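Aromatic-amino-acid transaminase TyrB (PDB 4WD2) probably transfers the amino group of aromatic amino acids to 2-oxo acids, using pyridoxal phosphate held on a lysine, as a class I/II aminotransferase. Local coordinates at residues Leu89-Asp94 against Ser267-Asp272; Lys204-Ile209 against Val236-Arg241; Val218-Gln223 against Ala231-Val236. All blocks are in the same frame, centred on the assembly; numbering follows the deposited sequence.

Contact 1: Leu89-Asp94 against Ser267-Asp272; sequences LVFGAD and SVVCED
Ser267 OG shares a hydrogen bond with Thr105 OG1 on the adjoining strand and lies 3.7 Å from Phe91 CE1, so a satisfied hydroxyl borders an otherwise apolar contact. The methylene does the closer work: Ser267 CB meets the rim of the phenyl ring, 3.6 Å from Phe91 CE1 and nearly in the ring plane. With OG beside the backbone N (chi1 -66°), the hydroxyl is directed to Thr105; CB, fixed by the strand, meets the aromatic edge. Two residues on, Val269 projects to the same side of its strand and brings one methyl to the ring, with Val269 CG2 3.7 Å from Phe91 CE2. This approach is oblique, and the two side chains run past each other in opposite senses.

Strand 264-269 runs antiparallel to both its neighbours, 103-108 and 246-251, in the large-domain sheet characteristic of fold-type I pyridoxal phosphate enzymes. Phe91, on the last turn of helix 80-91, ties the end of that helix to this strand; the helix ends here, Gly92 turning the chain away with positive phi. Val90 packs from within the same helix, its CG1 lying 3.8 Å above one face of the Phe91 ring and offset toward the rim. Ile103, Val236 and Ala240 also pack on the Phe91 side chain, so that it is buried among strand 103-108, helix 234-241 and strand 264-269. On the reverse face of the strand, Val268 packs against helix 273-288 and against Phe10 of the second subunit.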
loop_
_atom_site.group_PDB
_atom_site.type_symbol
_atom_site.label_atom_id
_atom_site.label_comp_id
_atom_site.label_asym_id
_atom_site.label_seq_id
_atom_site.Cartn_x
_atom_site.Cartn_y
_atom_site.Cartn_z
ATOM N N LEU A 89 -18.466 11.425 -5.271
ATOM C CA LEU A 89 -17.983 12.589 -4.536
ATOM C C LEU A 89 -17.107 13.481 -5.404
ATOM O O LEU A 89 -17.238 14.702 -5.385
ATOM C CB LEU A 89 -17.198 12.150 -3.298
ATOM C CG LEU A 89 -16.433 13.248 -2.562
ATOM C CD1 LEU A 89 -17.383 14.253 -1.918
ATOM C CD2 LEU A 89 -15.526 12.624 -1.513
ATOM N N VAL A 90 -16.208 12.863 -6.163
ATOM C CA VAL A 90 -15.247 13.611 -6.966
ATOM C C VAL A 90 -15.870 14.275 -8.196
ATOM O O VAL A 90 -15.604 15.445 -8.467
ATOM C CB VAL A 90 -14.088 12.709 -7.425
ATOM C CG1 VAL A 90 -13.194 13.443 -8.430
ATOM C CG2 VAL A 90 -13.271 12.258 -6.228
ATOM N N PHE A 91 -16.694 13.540 -8.938
ATOM C CA PHE A 91 -17.216 14.050 -10.206
ATOM C C PHE A 91 -18.620 14.633 -10.081
ATOM O O PHE A 91 -19.095 15.322 -10.988
ATOM C CB PHE A 91 -17.218 12.943 -11.268
ATOM C CG PHE A 91 -15.843 12.450 -11.633
ATOM C CD1 PHE A 91 -15.255 11.408 -10.932
ATOM C CD2 PHE A 91 -15.142 13.025 -12.681
ATOM C CE1 PHE A 91 -13.989 10.957 -11.257
ATOM C CE2 PHE A 91 -13.872 12.571 -13.017
ATOM C CZ PHE A 91 -13.295 11.540 -12.301
ATOM N N GLY A 92 -19.276 14.358 -8.961
ATOM C CA GLY A 92 -20.672 14.705 -8.797
ATOM C C GLY A 92 -21.514 13.534 -9.254
ATOM O O GLY A 92 -21.229 12.920 -10.290
ATOM N N ALA A 93 -22.547 13.221 -8.477
ATOM C CA ALA A 93 -23.454 12.116 -8.769
ATOM C C ALA A 93 -24.018 12.167 -10.183
ATOM O O ALA A 93 -24.176 11.128 -10.830
ATOM C CB ALA A 93 -24.604 12.099 -7.753
ATOM N N ASP A 94 -24.325 13.370 -10.662
ATOM C CA ASP A 94 -25.004 13.525 -11.946
ATOM C C ASP A 94 -24.053 13.697 -13.133
ATOM O O ASP A 94 -24.485 14.071 -14.231
ATOM C CB ASP A 94 -25.965 14.719 -11.887
ATOM C CG ASP A 94 -25.242 16.063 -11.773
ATOM O OD1 ASP A 94 -24.030 16.082 -11.467
ATOM O OD2 ASP A 94 -25.897 17.108 -11.988
ATOM N N SER A 267 -8.989 7.833 -10.322
ATOM C CA SER A 267 -9.974 7.755 -11.387
ATOM C C SER A 267 -9.343 8.119 -12.716
ATOM O O SER A 267 -8.565 9.075 -12.809
ATOM C CB SER A 267 -11.161 8.678 -11.109
ATOM O OG SER A 267 -11.888 8.250 -9.975
ATOM N N VAL A 268 -9.687 7.357 -13.747
ATOM C CA VAL A 268 -9.253 7.678 -15.100
ATOM C C VAL A 268 -10.479 7.837 -15.999
ATOM O O VAL A 268 -11.337 6.952 -16.054
ATOM C CB VAL A 268 -8.303 6.598 -15.656
ATOM C CG1 VAL A 268 -7.781 6.998 -17.030
ATOM C CG2 VAL A 268 -7.144 6.374 -14.695
ATOM N N VAL A 269 -10.564 8.982 -16.678
ATOM C CA VAL A 269 -11.674 9.283 -17.576
ATOM C C VAL A 269 -11.301 8.896 -18.996
ATOM O O VAL A 269 -10.324 9.408 -19.541
ATOM C CB VAL A 269 -12.039 10.772 -17.538
ATOM C CG1 VAL A 269 -13.253 11.050 -18.418
ATOM C CG2 VAL A 269 -12.283 11.228 -16.107
ATOM N N CYS A 270 -12.083 8.005 -19.601
ATOM C CA CYS A 270 -11.716 7.410 -20.889
ATOM C C CYS A 270 -12.719 7.740 -21.993
ATOM O O CYS A 270 -13.792 8.277 -21.721
ATOM C CB CYS A 270 -11.583 5.891 -20.746
ATOM S SG CYS A 270 -10.491 5.380 -19.401
ATOM N N GLU A 271 -12.371 7.408 -23.236
ATOM C CA GLU A 271 -13.174 7.817 -24.386
ATOM C C GLU A 271 -14.535 7.112 -24.453
ATOM O O GLU A 271 -15.495 7.676 -24.984
ATOM C CB GLU A 271 -12.396 7.597 -25.693
ATOM C CG GLU A 271 -11.824 6.198 -25.886
ATOM C CD GLU A 271 -10.381 6.060 -25.407
ATOM O OE1 GLU A 271 -10.032 6.623 -24.345
ATOM O OE2 GLU A 271 -9.596 5.380 -26.103
ATOM N N ASP A 272 -14.625 5.890 -23.934
ATOM C CA ASP A 272 -15.924 5.221 -23.786
ATOM C C ASP A 272 -15.881 4.164 -22.684
ATOM O O ASP A 272 -14.833 3.933 -22.077
ATOM C CB ASP A 272 -16.392 4.598 -25.116
ATOM C CG ASP A 272 -15.413 3.581 -25.684
ATOM O OD1 ASP A 272 -14.584 3.032 -24.931
ATOM O OD2 ASP A 272 -15.493 3.314 -26.903
#

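Contact 2: Lys204-Ile209 against Val236-Arg241; sequences KLIDVI and VRELAR
Ile206 and Leu239 carry the apolar part of this helix-helix contact, and their side chains meet at a slant. Leu239 presents one methyl to both branches of the isoleucine: its CD2 lies 3.9 Å from Ile206 CG1 and equally far from Ile206 CG2. The longer branch of Ile206 leaves CB beside the backbone N (chi1 -65°) and runs on nearly straight, which carries its terminal methyl over to helix 234-241. There CD1 rests on the aliphatic part of an acidic residue, 3.8 Å from Glu238 CG. Ile209, one turn along, adds a looser touch on the same leucine methyl.

No hydrogen bond or salt bridge joins the two segments themselves. Glu238 bends at chi2 (66°), and its carboxylate turns back to Arg241 one turn later on the same helix. Glu238 OE1 receives two N-H groups of the guanidinium side-on, from Arg241 NH2 at 2.8 Å and from Arg241 NE at 3.0 Å. The oxygen lies in the guanidinium plane, and one face of that group sits over Arg237 O, 3.7 Å from the plane. The other oxygen, Glu238 OE2, comes near Glu203 OE2, a like-charge approach that the arginine may offset. A salt bridge from Asp207 to Arg242 links helix 199-211 to the residue following helix 234-241.

The axes of these short segments approach to 10.8 Å and cross at -41°, a spacing spanned by side chains rather than by backbone contact. Helices 199-211 and 234-241 are successive connections in the beta-alpha-beta succession of strands 182-186, 215-220 and 246-251. Ile209 and Leu239 both reach Pro216 of strand 215-220, while Leu205 and Val208 pack against helix 167-175.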
loop_
_atom_site.group_PDB
_atom_site.type_symbol
_atom_site.label_atom_id
_atom_site.label_comp_id
_atom_site.label_asym_id
_atom_site.label_seq_id
_atom_site.Cartn_x
_atom_site.Cartn_y
_atom_site.Cartn_z
ATOM N N LYS A 204 -9.215 27.966 -20.177
ATOM C CA LYS A 204 -8.168 28.245 -21.170
ATOM C C LYS A 204 -7.081 27.181 -21.174
ATOM O O LYS A 204 -6.552 26.823 -22.230
ATOM C CB LYS A 204 -7.534 29.613 -20.926
ATOM C CG LYS A 204 -8.485 30.777 -21.107
ATOM C CD LYS A 204 -7.787 32.087 -20.759
ATOM C CE LYS A 204 -8.793 33.196 -20.517
ATOM N NZ LYS A 204 -8.113 34.485 -20.197
ATOM N N LEU A 205 -6.742 26.680 -19.993
ATOM C CA LEU A 205 -5.770 25.604 -19.889
ATOM C C LEU A 205 -6.304 24.323 -20.525
ATOM O O LEU A 205 -5.569 23.619 -21.205
ATOM C CB LEU A 205 -5.396 25.348 -18.431
ATOM C CG LEU A 205 -4.323 24.276 -18.231
ATOM C CD1 LEU A 205 -3.050 24.647 -18.975
ATOM C CD2 LEU A 205 -4.036 24.064 -16.749
ATOM N N ILE A 206 -7.586 24.030 -20.312
ATOM C CA ILE A 206 -8.172 22.807 -20.854
ATOM C C ILE A 206 -8.257 22.883 -22.380
ATOM O O ILE A 206 -8.054 21.875 -23.060
ATOM C CB ILE A 206 -9.575 22.518 -20.245
ATOM C CG1 ILE A 206 -9.450 22.232 -18.740
ATOM C CG2 ILE A 206 -10.229 21.318 -20.935
ATOM C CD1 ILE A 206 -10.768 22.253 -17.977
ATOM N N ASP A 207 -8.528 24.076 -22.911
ATOM C CA ASP A 207 -8.481 24.302 -24.358
ATOM C C ASP A 207 -7.183 23.748 -24.948
ATOM O O ASP A 207 -7.194 23.018 -25.935
ATOM C CB ASP A 207 -8.579 25.793 -24.696
ATOM C CG ASP A 207 -9.941 26.400 -24.369
ATOM O OD1 ASP A 207 -10.931 25.655 -24.188
ATOM O OD2 ASP A 207 -10.018 27.647 -24.337
ATOM N N VAL A 208 -6.071 24.122 -24.327
ATOM C CA VAL A 208 -4.737 23.719 -24.755
ATOM C C VAL A 208 -4.482 22.216 -24.565
ATOM O O VAL A 208 -4.029 21.531 -25.484
ATOM C CB VAL A 208 -3.659 24.526 -23.988
ATOM C CG1 VAL A 208 -2.297 23.866 -24.126
ATOM C CG2 VAL A 208 -3.627 25.969 -24.483
ATOM N N ILE A 209 -4.784 21.717 -23.373
ATOM C CA ILE A 209 -4.627 20.300 -23.045
ATOM C C ILE A 209 -5.382 19.405 -24.034
ATOM O O ILE A 209 -4.842 18.402 -24.522
ATOM C CB ILE A 209 -5.106 20.025 -21.599
ATOM C CG1 ILE A 209 -4.091 20.603 -20.604
ATOM C CG2 ILE A 209 -5.312 18.532 -21.352
ATOM C CD1 ILE A 209 -4.636 20.749 -19.192
ATOM N N VAL A 236 -11.533 18.909 -12.460
ATOM C CA VAL A 236 -11.771 17.508 -12.757
ATOM C C VAL A 236 -13.083 17.327 -13.516
ATOM O O VAL A 236 -13.135 16.636 -14.534
ATOM C CB VAL A 236 -11.794 16.664 -11.458
ATOM C CG1 VAL A 236 -12.271 15.266 -11.738
ATOM C CG2 VAL A 236 -10.403 16.633 -10.821
ATOM N N ARG A 237 -14.140 17.964 -13.019
ATOM C CA ARG A 237 -15.468 17.807 -13.597
ATOM C C ARG A 237 -15.552 18.440 -14.987
ATOM O O ARG A 237 -16.201 17.893 -15.879
ATOM C CB ARG A 237 -16.527 18.399 -12.657
ATOM C CG ARG A 237 -16.570 17.706 -11.304
ATOM C CD ARG A 237 -17.694 18.214 -10.381
ATOM N NE ARG A 237 -17.601 17.567 -9.073
ATOM C CZ ARG A 237 -18.421 17.787 -8.048
ATOM N NH1 ARG A 237 -19.422 18.639 -8.157
ATOM N NH2 ARG A 237 -18.234 17.147 -6.907
ATOM N N GLU A 238 -14.888 19.580 -15.179
ATOM C CA GLU A 238 -14.900 20.241 -16.485
ATOM C C GLU A 238 -14.054 19.483 -17.523
ATOM O O GLU A 238 -14.450 19.374 -18.683
ATOM C CB GLU A 238 -14.425 21.695 -16.356
ATOM C CG GLU A 238 -14.512 22.512 -17.642
ATOM C CD GLU A 238 -15.945 22.741 -18.123
ATOM O OE1 GLU A 238 -16.899 22.376 -17.407
ATOM O OE2 GLU A 238 -16.121 23.294 -19.229
ATOM N N LEU A 239 -12.907 18.947 -17.108
ATOM C CA LEU A 239 -12.117 18.078 -17.989
ATOM C C LEU A 239 -12.943 16.880 -18.461
ATOM O O LEU A 239 -12.967 16.549 -19.654
ATOM C CB LEU A 239 -10.849 17.588 -17.278
ATOM C CG LEU A 239 -9.607 18.485 -17.296
ATOM C CD1 LEU A 239 -8.646 18.108 -16.181
ATOM C CD2 LEU A 239 -8.895 18.409 -18.648
ATOM N N ALA A 240 -13.638 16.248 -17.520
ATOM C CA ALA A 240 -14.452 15.077 -17.823
ATOM C C ALA A 240 -15.695 15.406 -18.664
ATOM O O ALA A 240 -16.069 14.627 -19.544
ATOM C CB ALA A 240 -14.857 14.375 -16.530
ATOM N N ARG A 241 -16.338 16.543 -18.409
ATOM C CA ARG A 241 -17.480 16.944 -19.231
ATOM C C ARG A 241 -17.067 17.158 -20.689
ATOM O O ARG A 241 -17.859 16.952 -21.614
ATOM C CB ARG A 241 -18.129 18.221 -18.687
ATOM C CG ARG A 241 -19.158 17.995 -17.571
ATOM C CD ARG A 241 -19.906 19.287 -17.238
ATOM N NE ARG A 241 -19.025 20.326 -16.702
ATOM C CZ ARG A 241 -18.793 20.522 -15.402
ATOM N NH1 ARG A 241 -19.369 19.746 -14.494
ATOM N NH2 ARG A 241 -17.978 21.497 -15.008
#

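Contact 3: Val218-Gln223 against Ala231-Val236; sequences VDMAYQ and ADAFAV
Val218 and Val236 join a central parallel strand to helix 234-241, which comes after it in the chain, within the large domain of fold-type I aminotransferases. The valines lie across one another, and a single methyl from each makes the nearest touch, Val218 CG1 to Val236 CG2 at 3.7 Å. Met220 points to the same side of the strand; its chain is extended to the sulfur and then bends (chi3 54°). SD lies against the chain just before helix 234-241, 3.8 Å from both Asp232 O and Ala233 CA. Asp219, between them, points to the opposite side, where its OD2 hydrogen-bonds His141 NE2. Farther on, Tyr222 OH hydrogen-bonds O3 of the cofactor on the modified lysine at position 254.

Past the strand end, Gln223 and Asp232 lie athwart each other with amide and carboxylate planes 49° apart; their side chains come nearest at Gln223 CG and Asp232 CB, 4.2 Å, while Asp232 OD2 lies 3.8 Å from Gln223 C. The intervening loop wraps the carboxylate, with OD2 accepting from the amides of Gly224 and Gly226 and OD1 from that of Ala227. Gln223 NE2 donates to Leu229 O and Leu89 O, and passes 3.7 Å from Ala233 CB.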
loop_
_atom_site.group_PDB
_atom_site.type_symbol
_atom_site.label_atom_id
_atom_site.label_comp_id
_atom_site.label_asym_id
_atom_site.label_seq_id
_atom_site.Cartn_x
_atom_site.Cartn_y
_atom_site.Cartn_z
ATOM N N VAL A 218 -4.524 15.092 -12.662
ATOM C CA VAL A 218 -4.962 16.038 -11.647
ATOM C C VAL A 218 -4.810 15.437 -10.259
ATOM O O VAL A 218 -5.252 14.313 -10.008
ATOM C CB VAL A 218 -6.415 16.471 -11.857
ATOM C CG1 VAL A 218 -6.808 17.505 -10.810
ATOM C CG2 VAL A 218 -6.598 17.039 -13.261
ATOM N N ASP A 219 -4.150 16.192 -9.386
ATOM C CA ASP A 219 -3.902 15.812 -7.998
ATOM C C ASP A 219 -4.831 16.655 -7.120
ATOM O O ASP A 219 -4.617 17.860 -6.964
ATOM C CB ASP A 219 -2.417 16.038 -7.639
ATOM C CG ASP A 219 -2.025 15.457 -6.284
ATOM O OD1 ASP A 219 -2.912 15.146 -5.463
ATOM O OD2 ASP A 219 -0.808 15.323 -6.035
ATOM N N MET A 220 -5.879 16.027 -6.585
ATOM C CA MET A 220 -6.838 16.723 -5.740
ATOM C C MET A 220 -6.757 16.188 -4.320
ATOM O O MET A 220 -7.498 15.285 -3.945
ATOM C CB MET A 220 -8.264 16.575 -6.290
ATOM C CG MET A 220 -9.292 17.436 -5.556
ATOM S SD MET A 220 -10.892 17.445 -6.364
ATOM C CE MET A 220 -11.197 15.682 -6.471
ATOM N N ALA A 221 -5.846 16.749 -3.534
ATOM C CA ALA A 221 -5.570 16.231 -2.207
ATOM C C ALA A 221 -6.381 16.942 -1.125
ATOM O O ALA A 221 -6.452 16.468 0.016
ATOM C CB ALA A 221 -4.074 16.332 -1.910
ATOM N N TYR A 222 -7.009 18.059 -1.491
ATOM C CA TYR A 222 -7.711 18.896 -0.518
ATOM C C TYR A 222 -9.133 19.258 -0.905
ATOM O O TYR A 222 -9.552 20.385 -0.650
ATOM C CB TYR A 222 -6.927 20.198 -0.277
ATOM C CG TYR A 222 -5.510 19.943 0.135
ATOM C CD1 TYR A 222 -5.193 19.689 1.460
ATOM C CD2 TYR A 222 -4.493 19.907 -0.808
ATOM C CE1 TYR A 222 -3.904 19.422 1.840
ATOM C CE2 TYR A 222 -3.196 19.640 -0.436
ATOM C CZ TYR A 222 -2.910 19.401 0.889
ATOM O OH TYR A 222 -1.623 19.137 1.271
ATOM N N GLN A 223 -9.874 18.335 -1.517
ATOM C CA GLN A 223 -11.260 18.635 -1.878
ATOM C C GLN A 223 -12.047 19.010 -0.628
ATOM O O GLN A 223 -12.183 18.211 0.293
ATOM C CB GLN A 223 -11.935 17.453 -2.589
ATOM C CG GLN A 223 -13.298 17.814 -3.208
ATOM C CD GLN A 223 -14.037 16.622 -3.791
ATOM O OE1 GLN A 223 -13.649 15.467 -3.587
ATOM N NE2 GLN A 223 -15.118 16.900 -4.515
ATOM N N ALA A 231 -16.973 23.047 -5.859
ATOM C CA ALA A 231 -16.131 24.023 -6.545
ATOM C C ALA A 231 -14.678 23.555 -6.603
ATOM O O ALA A 231 -13.973 23.799 -7.585
ATOM C CB ALA A 231 -16.227 25.389 -5.856
ATOM N N ASP A 232 -14.231 22.877 -5.552
ATOM C CA ASP A 232 -12.854 22.401 -5.506
ATOM C C ASP A 232 -12.590 21.353 -6.596
ATOM O O ASP A 232 -11.456 21.190 -7.041
ATOM C CB ASP A 232 -12.520 21.838 -4.113
ATOM C CG ASP A 232 -12.292 22.938 -3.072
ATOM O OD1 ASP A 232 -12.226 24.127 -3.446
ATOM O OD2 ASP A 232 -12.162 22.614 -1.871
ATOM N N ALA A 233 -13.637 20.667 -7.046
ATOM C CA ALA A 233 -13.477 19.652 -8.083
ATOM C C ALA A 233 -13.767 20.160 -9.502
ATOM O O ALA A 233 -13.861 19.349 -10.432
ATOM C CB ALA A 233 -14.368 18.459 -7.776
ATOM N N PHE A 234 -13.893 21.479 -9.676
ATOM C CA PHE A 234 -14.276 22.048 -10.978
ATOM C C PHE A 234 -13.375 21.589 -12.119
ATOM O O PHE A 234 -13.867 21.238 -13.189
ATOM C CB PHE A 234 -14.285 23.589 -10.959
ATOM C CG PHE A 234 -14.480 24.203 -12.337
ATOM C CD1 PHE A 234 -15.752 24.359 -12.865
ATOM C CD2 PHE A 234 -13.389 24.584 -13.111
ATOM C CE1 PHE A 234 -15.938 24.899 -14.132
ATOM C CE2 PHE A 234 -13.564 25.117 -14.375
ATOM C CZ PHE A 234 -14.838 25.272 -14.891
ATOM N N ALA A 235 -12.064 21.606 -11.894
ATOM C CA ALA A 235 -11.107 21.246 -12.937
ATOM C C ALA A 235 -11.326 19.813 -13.414
ATOM O O ALA A 235 -11.315 19.534 -14.612
ATOM C CB ALA A 235 -9.684 21.423 -12.439
ATOM N N VAL A 236 -11.533 18.909 -12.460
ATOM C CA VAL A 236 -11.771 17.508 -12.757
ATOM C C VAL A 236 -13.083 17.327 -13.516
ATOM O O VAL A 236 -13.135 16.636 -14.534
ATOM C CB VAL A 236 -11.794 16.664 -11.458
ATOM C CG1 VAL A 236 -12.271 15.266 -11.738
ATOM C CG2 VAL A 236 -10.403 16.633 -10.821
#

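How the contacts relate
All three contacts are buried, but contact 3 lies closest to the chain centre, its own centre about 9 Å away, against about 19 Å for the centres of contacts 1 and 2. Helix 234-241 unites them: it belongs to contacts 2 and 3, and Val236 CG1 comes 3.4 Å from Phe91 CE2 of contact 1. Contacts 1 and 3 reach the same sheet, one at an antiparallel strand, the other at a central parallel strand beside the cofactor. The chemistry follows place. Contact 1 sets a phenyl ring against a serine methylene and a valine methyl, contact 2 has a salt bridge within 236-241 on its solvent side, and contact 3 adds buried Asp232 and Gln223, whose polar ends bond backbone groups.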